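Ferredoxin-NADP reductase (Neisseria gonorrhoeae MIA_2011_03-10, PDB 5TR9) binds FAD and, as a ferredoxin-NADP+ reductase, probably passes electrons between NADP(H) and a ferredoxin or flavodoxin through the flavin. Local coordinates at residues K31-I37 against L77-L83; S51-Y56 against T101-D105; L136-E140 against F165-L169. All coordinates share one frame; numbering follows the deposited sequence. Where two conformers were deposited one is given.

Contact 1 of 3, residues K31-I37 against L77-L83; sequences KLITFAI and LEYFAVL. With FAD (flavin-adenine dinucleotide), chain C.
I33 and A81 face each other as a hydrogen-bonded antiparallel pair, with I33 N donating to A81 O (3.0 Å) and A81 N to I33 O (2.9 Å). F35 pairs with Y79 and I37 with L77 in the same reciprocal way, and past the strand end L83 N still reaches K31 O, so each of these amides and carbonyls finds its partner across the strands. Two of the alternating residues serve the cofactor instead: F80 O accepts from FAD N3 (2.8 Å) and V82 N donates to FAD O2 (3.1 Å), reading the imide edge of the isoalloxazine. E78 N is taken by S70 OG. In the first strand, T34 pairs with K26 and A36 with L23 and W24 on the neighbouring strand 17-27.

Among side chains, one water joins T34 OG1 (2.7 Å) to E78 OE2 (2.9 Å), donating a hydrogen bond to the carboxylate; T34 OG1 also bonds to H28. Beside this bridge the F80 ring turns an edge to I33 O. On the other side of the sheet, CG of F35 stands between backbone N and carbonyl carbon (chi1 62°), which lays its ring against Y79, with Y79 CB over one face, 4.1 Å from the ring centroid. I37 CD1 lies at the edge of the Y79 ring, whose OH is bonded to S51. Two adjacent antiparallel strands, the outer one offering main-chain groups to the flavin pyrimidine, belong to the FAD-binding beta-barrel of the ferredoxin-NADP+ reductase family.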
loop_
_atom_site.group_PDB
_atom_site.type_symbol
_atom_site.label_atom_id
_atom_site.label_comp_id
_atom_site.label_asym_id
_atom_site.label_seq_id
_atom_site.Cartn_x
_atom_site.Cartn_y
_atom_site.Cartn_z
ATOM N N LYS A 31 -9.008 -4.988 -14.968
ATOM C CA LYS A 31 -9.572 -4.935 -13.628
ATOM C C LYS A 31 -8.729 -4.143 -12.636
ATOM O O LYS A 31 -9.105 -4.057 -11.461
ATOM C CB LYS A 31 -9.778 -6.362 -13.091
ATOM C CG LYS A 31 -10.689 -7.227 -13.948
ATOM C CD LYS A 31 -12.110 -6.684 -13.954
ATOM C CE LYS A 31 -13.010 -7.474 -14.886
ATOM N NZ LYS A 31 -14.318 -6.791 -15.091
ATOM N N LEU A 32 -7.596 -3.575 -13.053
ATOM C CA LEU A 32 -6.750 -2.792 -12.157
ATOM C C LEU A 32 -6.652 -1.375 -12.698
ATOM O O LEU A 32 -6.134 -1.167 -13.804
ATOM C CB LEU A 32 -5.356 -3.420 -12.018
ATOM C CG LEU A 32 -5.356 -4.836 -11.410
ATOM C CD1 LEU A 32 -3.950 -5.419 -11.401
ATOM C CD2 LEU A 32 -5.948 -4.840 -10.010
ATOM N N ILE A 33 -7.139 -0.403 -11.924
ATOM C CA ILE A 33 -7.106 0.991 -12.360
ATOM C C ILE A 33 -6.337 1.832 -11.358
ATOM O O ILE A 33 -6.322 1.556 -10.152
ATOM C CB ILE A 33 -8.524 1.583 -12.563
ATOM C CG1 ILE A 33 -9.300 1.580 -11.241
ATOM C CG2 ILE A 33 -9.277 0.803 -13.628
ATOM C CD1 ILE A 33 -10.612 2.382 -11.293
ATOM N N THR A 34 -5.704 2.887 -11.867
ATOM C CA THR A 34 -5.392 4.040 -11.036
ATOM C C THR A 34 -6.233 5.203 -11.537
ATOM O O THR A 34 -6.655 5.230 -12.700
ATOM C CB THR A 34 -3.894 4.401 -11.039
ATOM O OG1 THR A 34 -3.408 4.570 -12.380
ATOM C CG2 THR A 34 -3.088 3.302 -10.344
ATOM N N PHE A 35 -6.531 6.132 -10.637
ATOM C CA PHE A 35 -7.289 7.308 -11.036
ATOM C C PHE A 35 -6.913 8.466 -10.131
ATOM O O PHE A 35 -6.438 8.268 -9.010
ATOM C CB PHE A 35 -8.815 7.062 -11.018
ATOM C CG PHE A 35 -9.387 6.711 -9.658
ATOM C CD1 PHE A 35 -9.397 5.393 -9.206
ATOM C CD2 PHE A 35 -9.984 7.691 -8.863
ATOM C CE1 PHE A 35 -9.951 5.057 -7.971
ATOM C CE2 PHE A 35 -10.547 7.364 -7.621
ATOM C CZ PHE A 35 -10.531 6.042 -7.172
ATOM N N ALA A 36 -7.087 9.677 -10.650
ATOM C CA ALA A 36 -6.781 10.889 -9.910
ATOM C C ALA A 36 -8.045 11.715 -9.754
ATOM O O ALA A 36 -8.909 11.733 -10.644
ATOM C CB ALA A 36 -5.717 11.723 -10.623
ATOM N N ILE A 37 -8.135 12.414 -8.623
ATOM C CA ILE A 37 -9.236 13.327 -8.356
ATOM C C ILE A 37 -8.656 14.669 -7.928
ATOM O O ILE A 37 -7.496 14.772 -7.513
ATOM C CB ILE A 37 -10.200 12.784 -7.278
ATOM C CG1 ILE A 37 -9.540 12.813 -5.893
ATOM C CG2 ILE A 37 -10.643 11.347 -7.598
ATOM C CD1 ILE A 37 -10.485 12.378 -4.774
ATOM N N LEU A 77 -4.980 13.952 -5.956
ATOM C CA LEU A 77 -4.992 12.721 -5.174
ATOM C C LEU A 77 -5.147 11.545 -6.123
ATOM O O LEU A 77 -6.052 11.542 -6.956
ATOM C CB LEU A 77 -6.137 12.720 -4.161
ATOM C CG LEU A 77 -5.984 13.731 -3.026
ATOM C CD1 LEU A 77 -7.354 14.017 -2.396
ATOM C CD2 LEU A 77 -4.991 13.203 -1.986
ATOM N N GLU A 78 -4.282 10.543 -5.989
ATOM C CA GLU A 78 -4.354 9.359 -6.825
ATOM C C GLU A 78 -4.619 8.127 -5.970
ATOM O O GLU A 78 -4.173 8.036 -4.822
ATOM C CB GLU A 78 -3.061 9.183 -7.631
ATOM C CG GLU A 78 -3.150 8.128 -8.708
ATOM C CD GLU A 78 -1.934 8.097 -9.614
ATOM O OE1 GLU A 78 -1.437 9.177 -10.027
ATOM O OE2 GLU A 78 -1.490 6.979 -9.940
ATOM N N TYR A 79 -5.346 7.171 -6.556
ATOM C CA TYR A 79 -5.746 5.941 -5.883
ATOM C C TYR A 79 -5.554 4.766 -6.831
ATOM O O TYR A 79 -5.509 4.931 -8.056
ATOM C CB TYR A 79 -7.210 6.009 -5.404
ATOM C CG TYR A 79 -7.453 7.188 -4.491
ATOM C CD1 TYR A 79 -7.181 7.100 -3.130
ATOM C CD2 TYR A 79 -7.900 8.414 -5.003
ATOM C CE1 TYR A 79 -7.375 8.193 -2.288
ATOM C CE2 TYR A 79 -8.094 9.513 -4.173
ATOM C CZ TYR A 79 -7.830 9.397 -2.817
ATOM O OH TYR A 79 -8.027 10.501 -2.010
ATOM N N PHE A 80 -5.394 3.578 -6.239
ATOM C CA PHE A 80 -5.241 2.309 -6.953
ATOM C C PHE A 80 -6.368 1.391 -6.502
ATOM O O PHE A 80 -6.444 1.047 -5.318
ATOM C CB PHE A 80 -3.866 1.687 -6.645
ATOM C CG PHE A 80 -3.700 0.249 -7.093
ATOM C CD1 PHE A 80 -4.274 -0.215 -8.264
ATOM C CD2 PHE A 80 -2.901 -0.627 -6.351
ATOM C CE1 PHE A 80 -4.105 -1.542 -8.670
ATOM C CE2 PHE A 80 -2.702 -1.941 -6.765
ATOM C CZ PHE A 80 -3.304 -2.402 -7.917
ATOM N N ALA A 81 -7.247 1.005 -7.433
ATOM C CA ALA A 81 -8.396 0.169 -7.105
ATOM C C ALA A 81 -8.428 -1.108 -7.935
ATOM O O ALA A 81 -8.161 -1.096 -9.144
ATOM C CB ALA A 81 -9.718 0.934 -7.309
ATOM N N VAL A 82 -8.754 -2.213 -7.270
ATOM C CA VAL A 82 -9.033 -3.479 -7.945
ATOM C C VAL A 82 -10.539 -3.593 -8.132
ATOM O O VAL A 82 -11.310 -3.443 -7.174
ATOM C CB VAL A 82 -8.479 -4.680 -7.155
ATOM C CG1 VAL A 82 -8.776 -4.534 -5.705
ATOM C CG2 VAL A 82 -9.091 -5.986 -7.657
ATOM N N LEU A 83 -10.969 -3.872 -9.367
ATOM C CA LEU A 83 -12.402 -3.965 -9.636
ATOM C C LEU A 83 -12.897 -5.359 -9.264
ATOM O O LEU A 83 -12.434 -6.368 -9.813
ATOM C CB LEU A 83 -12.704 -3.628 -11.097
ATOM C CG LEU A 83 -12.239 -2.229 -11.507
ATOM C CD1 LEU A 83 -12.552 -1.976 -12.978
ATOM C CD2 LEU A 83 -12.853 -1.135 -10.625
HETATM P PA FAD C . -17.140 -4.478 -1.445
HETATM O O1A FAD C . -18.596 -4.674 -1.176
HETATM O O2A FAD C . -16.443 -3.402 -0.620
HETATM O O5B FAD C . -16.322 -5.788 -1.215
HETATM C C5B FAD C . -16.755 -7.050 -1.758
HETATM C C4B FAD C . -15.667 -8.054 -1.466
HETATM O O4B FAD C . -14.547 -7.792 -2.334
HETATM C C3B FAD C . -15.081 -7.980 -0.064
HETATM O O3B FAD C . -15.846 -8.728 0.874
HETATM C C2B FAD C . -13.693 -8.594 -0.256
HETATM O O2B FAD C . -13.746 -10.017 -0.242
HETATM C C1B FAD C . -13.341 -8.149 -1.676
HETATM N N9A FAD C . -12.438 -7.012 -1.763
HETATM C C8A FAD C . -12.716 -5.699 -1.492
HETATM N N7A FAD C . -11.710 -4.885 -1.716
HETATM C C5A FAD C . -10.710 -5.724 -2.185
HETATM C C6A FAD C . -9.389 -5.477 -2.600
HETATM N N6A FAD C . -8.831 -4.262 -2.602
HETATM N N1A FAD C . -8.648 -6.537 -2.998
HETATM C C2A FAD C . -9.208 -7.752 -2.996
HETATM N N3A FAD C . -10.443 -8.105 -2.623
HETATM C C4A FAD C . -11.149 -7.035 -2.234
HETATM N N1 FAD C . -9.448 -1.238 -2.129
HETATM C C2 FAD C . -8.646 -0.918 -3.184
HETATM O O2 FAD C . -8.878 -1.354 -4.322
HETATM N N3 FAD C . -7.536 -0.109 -2.969
HETATM C C4 FAD C . -7.147 0.425 -1.750
HETATM O O4 FAD C . -6.151 1.145 -1.672
HETATM C C4X FAD C . -8.015 0.085 -0.649
HETATM N N5 FAD C . -7.705 0.535 0.553
HETATM C C5X FAD C . -8.544 0.204 1.601
HETATM C C6 FAD C . -8.235 0.677 2.880
HETATM C C7 FAD C . -9.043 0.373 3.969
HETATM C C7M FAD C . -8.692 0.912 5.331
HETATM C C8 FAD C . -10.194 -0.409 3.782
HETATM C C8M FAD C . -11.090 -0.747 4.948
HETATM C C9 FAD C . -10.500 -0.889 2.509
HETATM C C9A FAD C . -9.691 -0.585 1.419
HETATM N N10 FAD C . -9.950 -1.087 0.121
HETATM C C10 FAD C . -9.150 -0.745 -0.936
HETATM C "C1'" FAD C . -11.195 -1.797 -0.179
HETATM C "C2'" FAD C . -12.233 -0.797 -0.724
HETATM O "O2'" FAD C . -12.700 0.087 0.298
HETATM C "C3'" FAD C . -13.427 -1.514 -1.359
HETATM O "O3'" FAD C . -13.904 -2.520 -0.474
HETATM C "C4'" FAD C . -13.158 -2.027 -2.776
HETATM O "O4'" FAD C . -12.969 -0.906 -3.643
HETATM C "C5'" FAD C . -14.280 -2.887 -3.319
HETATM O "O5'" FAD C . -15.521 -2.163 -3.207
HETATM P P FAD C . -16.874 -2.792 -3.744
HETATM O O1P FAD C . -16.769 -3.043 -5.243
HETATM O O2P FAD C . -17.989 -1.939 -3.249
HETATM O O3P FAD C . -16.901 -4.210 -2.989
HETATM O O HOH W 1 -1.032 5.801 -12.535
#

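Contact 2 of 3, residues S51-Y56 against T101-D105; sequences SRLGFY and TILLD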
loop_
_atom_site.group_PDB
_atom_site.type_symbol
_atom_site.label_atom_id
_atom_site.label_comp_id
_atom_site.label_asym_id
_atom_site.label_seq_id
_atom_site.Cartn_x
_atom_site.Cartn_y
_atom_site.Cartn_z
ATOM N N SER A 51 -8.005 7.681 2.455
ATOM C CA SER A 51 -9.158 8.544 2.267
ATOM C C SER A 51 -10.428 7.714 2.312
ATOM O O SER A 51 -10.403 6.491 2.171
ATOM C CB SER A 51 -9.097 9.246 0.909
ATOM O OG SER A 51 -7.872 9.928 0.709
ATOM N N ARG A 52 -11.548 8.394 2.503
ATOM C CA ARG A 52 -12.861 7.809 2.267
ATOM C C ARG A 52 -13.473 8.532 1.078
ATOM O O ARG A 52 -13.604 9.761 1.099
ATOM C CB ARG A 52 -13.758 7.908 3.502
ATOM C CG ARG A 52 -13.653 6.702 4.420
ATOM C CD ARG A 52 -14.475 6.873 5.694
ATOM N NE ARG A 52 -15.785 7.486 5.472
ATOM C CZ ARG A 52 -16.940 6.822 5.442
ATOM N NH1 ARG A 52 -16.961 5.507 5.610
ATOM N NH2 ARG A 52 -18.076 7.478 5.247
ATOM N N LEU A 53 -13.805 7.775 0.037
ATOM C CA LEU A 53 -14.362 8.304 -1.197
ATOM C C LEU A 53 -15.797 7.830 -1.324
ATOM O O LEU A 53 -16.142 6.738 -0.862
ATOM C CB LEU A 53 -13.575 7.830 -2.419
ATOM C CG LEU A 53 -12.075 8.124 -2.428
ATOM C CD1 LEU A 53 -11.421 7.562 -3.705
ATOM C CD2 LEU A 53 -11.836 9.627 -2.304
ATOM N N GLY A 54 -16.630 8.654 -1.955
ATOM C CA GLY A 54 -18.041 8.333 -2.012
ATOM C C GLY A 54 -18.689 8.844 -3.278
ATOM O O GLY A 54 -18.122 9.642 -4.030
ATOM N N PHE A 55 -19.901 8.359 -3.504
ATOM C CA PHE A 55 -20.748 8.861 -4.574
ATOM C C PHE A 55 -22.152 9.089 -4.044
ATOM O O PHE A 55 -22.629 8.364 -3.168
ATOM C CB PHE A 55 -20.851 7.886 -5.761
ATOM C CG PHE A 55 -19.572 7.682 -6.510
ATOM C CD1 PHE A 55 -19.122 8.632 -7.416
ATOM C CD2 PHE A 55 -18.839 6.521 -6.339
ATOM C CE1 PHE A 55 -17.938 8.434 -8.122
ATOM C CE2 PHE A 55 -17.663 6.308 -7.043
ATOM C CZ PHE A 55 -17.214 7.266 -7.937
ATOM N N TYR A 56 -22.816 10.099 -4.597
ATOM C CA TYR A 56 -24.260 10.182 -4.461
ATOM C C TYR A 56 -24.891 9.026 -5.225
ATOM O O TYR A 56 -24.566 8.797 -6.393
ATOM C CB TYR A 56 -24.776 11.505 -5.019
ATOM C CG TYR A 56 -24.278 12.764 -4.341
ATOM C CD1 TYR A 56 -24.464 12.971 -2.980
ATOM C CD2 TYR A 56 -23.665 13.772 -5.081
ATOM C CE1 TYR A 56 -24.040 14.139 -2.373
ATOM C CE2 TYR A 56 -23.227 14.936 -4.480
ATOM C CZ TYR A 56 -23.417 15.112 -3.128
ATOM O OH TYR A 56 -23.003 16.281 -2.524
ATOM N N THR A 101 -18.529 13.757 -10.632
ATOM C CA THR A 101 -18.393 14.140 -9.232
ATOM C C THR A 101 -18.059 12.923 -8.381
ATOM O O THR A 101 -18.697 11.872 -8.504
ATOM C CB THR A 101 -19.687 14.779 -8.726
ATOM O OG1 THR A 101 -19.887 16.044 -9.369
ATOM C CG2 THR A 101 -19.634 14.988 -7.214
ATOM N N ILE A 102 -17.069 13.078 -7.505
ATOM C CA ILE A 102 -16.751 12.090 -6.486
ATOM C C ILE A 102 -16.604 12.843 -5.173
ATOM O O ILE A 102 -16.182 14.005 -5.151
ATOM C CB ILE A 102 -15.480 11.279 -6.850
ATOM C CG1 ILE A 102 -15.263 10.111 -5.872
ATOM C CG2 ILE A 102 -14.230 12.180 -6.898
ATOM C CD1 ILE A 102 -14.265 9.066 -6.386
ATOM N N LEU A 103 -17.007 12.200 -4.080
ATOM C CA LEU A 103 -17.028 12.832 -2.766
ATOM C C LEU A 103 -15.786 12.425 -1.985
ATOM O O LEU A 103 -15.397 11.255 -1.999
ATOM C CB LEU A 103 -18.282 12.432 -1.987
ATOM C CG LEU A 103 -19.609 12.559 -2.741
ATOM C CD1 LEU A 103 -20.749 12.216 -1.806
ATOM C CD2 LEU A 103 -19.762 13.955 -3.298
ATOM N N LEU A 104 -15.170 13.399 -1.307
ATOM C CA LEU A 104 -13.942 13.184 -0.542
ATOM C C LEU A 104 -14.196 13.562 0.912
ATOM O O LEU A 104 -14.392 14.739 1.223
ATOM C CB LEU A 104 -12.793 14.009 -1.125
ATOM C CG LEU A 104 -11.459 13.983 -0.372
ATOM C CD1 LEU A 104 -10.852 12.587 -0.376
ATOM C CD2 LEU A 104 -10.519 14.999 -0.997
ATOM N N ASP A 105 -14.185 12.569 1.801
ATOM C CA ASP A 105 -14.278 12.854 3.229
ATOM C C ASP A 105 -13.138 13.783 3.628
ATOM O O ASP A 105 -12.011 13.635 3.151
ATOM C CB ASP A 105 -14.220 11.544 4.024
ATOM C CG ASP A 105 -14.517 11.729 5.495
ATOM O OD1 ASP A 105 -13.730 12.391 6.201
ATOM O OD2 ASP A 105 -15.561 11.217 5.954
HETATM O O HOH W 2 -10.672 11.300 3.189
HETATM O O HOH W 3 -21.446 11.518 -6.946
#
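S51 begins the contact with its CB 4.0 Å from L104 CD1, while its OG turns to Y43. R52 is held through its backbone: its carbonyl receives D105 N, and its own N donates to a water that in turn donates to D105 O, extending the pairing by one bridged link. The side chains of R52 and D105 pack at their bases, CB to CB. Farther out R52 NE and D105 OD2 form only a long salt bridge of 3.8 Å, with guanidinium and carboxylate planes 87° apart; D105 OD1 is engaged by N107 N.

L53 points to the face of the sheet that it shares with L104, opposite that of L103; there its CD2 meets L104 CD1 at 3.7 Å and its CD1 approaches I102 CD1. G54 follows as the hydrogen-bonded partner of L103: G54 N donates to L103 O, and L103 N to G54 O at 2.8 Å. Both donors are tilted out of the carbonyl planes, and the strands come to 4.7 Å between the CA atoms of G54 and L103. F55 brings its CZ to I102 CD1 (3.8 Å), with T101 O near the plane of the ring at its edge.

Y56 closes the segment. Its first torsion (chi1 -62°) swings the ring across the L103 methyls, and L103 CD1 lies 4.0 Å from the ring centroid in a CH-pi contact. The Y56 hydroxyl bonds to E19, and a water links Y56 N with T101 O. The chemistry is thus mainly backbone hydrogen bonding and leucine, isoleucine and aromatic packing, finished at both ends by water; the stretched ion pair probably adds little to the hold.

Contact 3 of 3, residues L136-E140 against F165-L169; sequences LSILE and FNDRL
F165, at the N-cap position of helix 166-173, presents a ring face to L136. The methyl CD1 of L136 sits 3.6 Å from the ring centroid, only 12° off the normal, so the CH-pi contact is centred over the face and not displaced to the rim. With CG anti to the carbonyl carbon (chi1 -62°), the L136 side chain leaves its helix toward this ring.

R168, one turn on, supplies the polar half. Its CG is anti to the backbone N (chi1 155°) and the chain runs extended as far as NE, which carries the guanidinium across to E140. There NH2 donates to E140 OE2 at 2.6 Å in a salt bridge, the oxygen offering its anti lone pair. Guanidinium and carboxylate planes lie 14° apart, nearly coplanar though the two side chains cross at about a right angle. A water in the guanidinium plane closes a small ring: it accepts from R168 NH1 (2.7 Å) and donates to E140 OE2 (3.0 Å), so one carboxylate oxygen accepts two hydrogen bonds. The two contacts, both near the guanidinium plane, probably limit rotation of the R168 guanidinium. L136 CD2 lies over one face of the guanidinium, offset toward its rim.

L169 ends the segment with two apolar touches: its CD1 touches L136 CD2, and its CD2 meets L139 CD1 at 4.1 Å.

Helices 133-139 and 166-173 thus meet beside the parallel sheet of the NAD-binding domain. Both L139 and L169 rest on L153 of strand 150-157; beyond it strand 185-191 receives L139 at F185 and L169 at F187.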
loop_
_atom_site.group_PDB
_atom_site.type_symbol
_atom_site.label_atom_id
_atom_site.label_comp_id
_atom_site.label_asym_id
_atom_site.label_seq_id
_atom_site.Cartn_x
_atom_site.Cartn_y
_atom_site.Cartn_z
ATOM N N LEU A 136 3.326 3.094 -1.715
ATOM C CA LEU A 136 3.727 3.981 -2.810
ATOM C C LEU A 136 3.823 5.428 -2.332
ATOM O O LEU A 136 4.780 6.145 -2.669
ATOM C CB LEU A 136 2.753 3.862 -3.984
ATOM C CG LEU A 136 2.695 2.470 -4.625
ATOM C CD1 LEU A 136 1.642 2.430 -5.731
ATOM C CD2 LEU A 136 4.053 2.074 -5.177
ATOM N N SER A 137 2.851 5.878 -1.527
ATOM C CA SER A 137 2.917 7.235 -0.998
ATOM C C SER A 137 4.110 7.400 -0.065
ATOM O O SER A 137 4.805 8.423 -0.113
ATOM C CB SER A 137 1.610 7.577 -0.269
ATOM O OG SER A 137 1.593 8.942 0.127
ATOM N N ILE A 138 4.364 6.400 0.784
ATOM C CA ILE A 138 5.516 6.449 1.681
ATOM C C ILE A 138 6.815 6.547 0.887
ATOM O O ILE A 138 7.706 7.336 1.228
ATOM C CB ILE A 138 5.497 5.238 2.627
ATOM C CG1 ILE A 138 4.380 5.443 3.659
ATOM C CG2 ILE A 138 6.858 5.058 3.333
ATOM C CD1 ILE A 138 3.935 4.173 4.397
ATOM N N LEU A 139 6.937 5.777 -0.200
ATOM C CA LEU A 139 8.150 5.844 -1.021
ATOM C C LEU A 139 8.339 7.190 -1.701
ATOM O O LEU A 139 9.454 7.508 -2.134
ATOM C CB LEU A 139 8.136 4.744 -2.080
ATOM C CG LEU A 139 8.304 3.353 -1.486
ATOM C CD1 LEU A 139 8.126 2.308 -2.578
ATOM C CD2 LEU A 139 9.678 3.227 -0.849
ATOM N N GLU A 140 7.278 7.980 -1.839
ATOM C CA GLU A 140 7.412 9.303 -2.418
ATOM C C GLU A 140 7.868 10.349 -1.395
ATOM O O GLU A 140 8.129 11.484 -1.779
ATOM C CB GLU A 140 6.082 9.677 -3.097
ATOM C CG GLU A 140 5.839 8.826 -4.378
ATOM C CD GLU A 140 4.389 8.352 -4.613
ATOM O OE1 GLU A 140 3.457 8.841 -3.947
ATOM O OE2 GLU A 140 4.185 7.480 -5.486
ATOM N N PHE A 165 3.179 -1.960 -10.924
ATOM C CA PHE A 165 4.207 -0.978 -10.595
ATOM C C PHE A 165 5.608 -1.549 -10.766
ATOM O O PHE A 165 6.584 -0.900 -10.377
ATOM C CB PHE A 165 3.996 -0.465 -9.166
ATOM C CG PHE A 165 2.607 0.059 -8.929
ATOM C CD1 PHE A 165 2.230 1.303 -9.418
ATOM C CD2 PHE A 165 1.667 -0.710 -8.260
ATOM C CE1 PHE A 165 0.939 1.788 -9.232
ATOM C CE2 PHE A 165 0.364 -0.238 -8.081
ATOM C CZ PHE A 165 0.006 1.012 -8.563
ATOM N N ASN A 166 5.719 -2.740 -11.361
ATOM C CA ASN A 166 6.983 -3.470 -11.385
ATOM C C ASN A 166 8.067 -2.704 -12.129
ATOM O O ASN A 166 9.195 -2.580 -11.641
ATOM C CB ASN A 166 6.768 -4.839 -12.027
ATOM C CG ASN A 166 8.062 -5.592 -12.226
ATOM O OD1 ASN A 166 8.579 -6.206 -11.298
ATOM N ND2 ASN A 166 8.595 -5.548 -13.443
ATOM N N ASP A 167 7.759 -2.220 -13.340
ATOM C CA ASP A 167 8.769 -1.500 -14.112
ATOM C C ASP A 167 9.268 -0.279 -13.356
ATOM O O ASP A 167 10.475 -0.008 -13.323
ATOM C CB ASP A 167 8.209 -1.089 -15.473
ATOM C CG ASP A 167 7.975 -2.273 -16.390
ATOM O OD1 ASP A 167 8.309 -3.411 -16.000
ATOM O OD2 ASP A 167 7.451 -2.060 -17.504
ATOM N N ARG A 168 8.354 0.462 -12.730
ATOM C CA ARG A 168 8.737 1.659 -11.989
ATOM C C ARG A 168 9.605 1.313 -10.783
ATOM O O ARG A 168 10.637 1.953 -10.541
ATOM C CB ARG A 168 7.477 2.411 -11.551
ATOM C CG ARG A 168 7.650 3.292 -10.323
ATOM C CD ARG A 168 6.302 3.812 -9.844
ATOM N NE ARG A 168 6.423 4.627 -8.639
ATOM C CZ ARG A 168 5.391 5.151 -7.982
ATOM N NH1 ARG A 168 4.151 4.944 -8.413
ATOM N NH2 ARG A 168 5.599 5.882 -6.893
ATOM N N LEU A 169 9.200 0.308 -10.009
ATOM C CA LEU A 169 9.919 0.000 -8.775
ATOM C C LEU A 169 11.205 -0.777 -9.041
ATOM O O LEU A 169 12.185 -0.604 -8.310
ATOM C CB LEU A 169 9.013 -0.765 -7.814
ATOM C CG LEU A 169 7.750 -0.005 -7.395
ATOM C CD1 LEU A 169 6.822 -0.932 -6.633
ATOM C CD2 LEU A 169 8.083 1.205 -6.552
HETATM O O HOH W 4 2.125 6.529 -7.445
#

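Overall arrangement
From the N terminus, strand 32-38 leads on through 50-57 before the chain returns at 77-83 to close contact 1. Contact 2, opened by 51-56 inside that loop, closes only at 101-105, so the two cross along the chain. Both belong to the same antiparallel sheet and meet directly, L77 packing on L104 and I37 on I102. Contact 3 follows in series, its short loop 136-169 lying within the NAD-binding domain. It touches contact 1 where F165 packs on F80 and T34, linking the flavin-binding strands to the second domain; contact 2 stays apart from it, about 10 Å between nearest atoms.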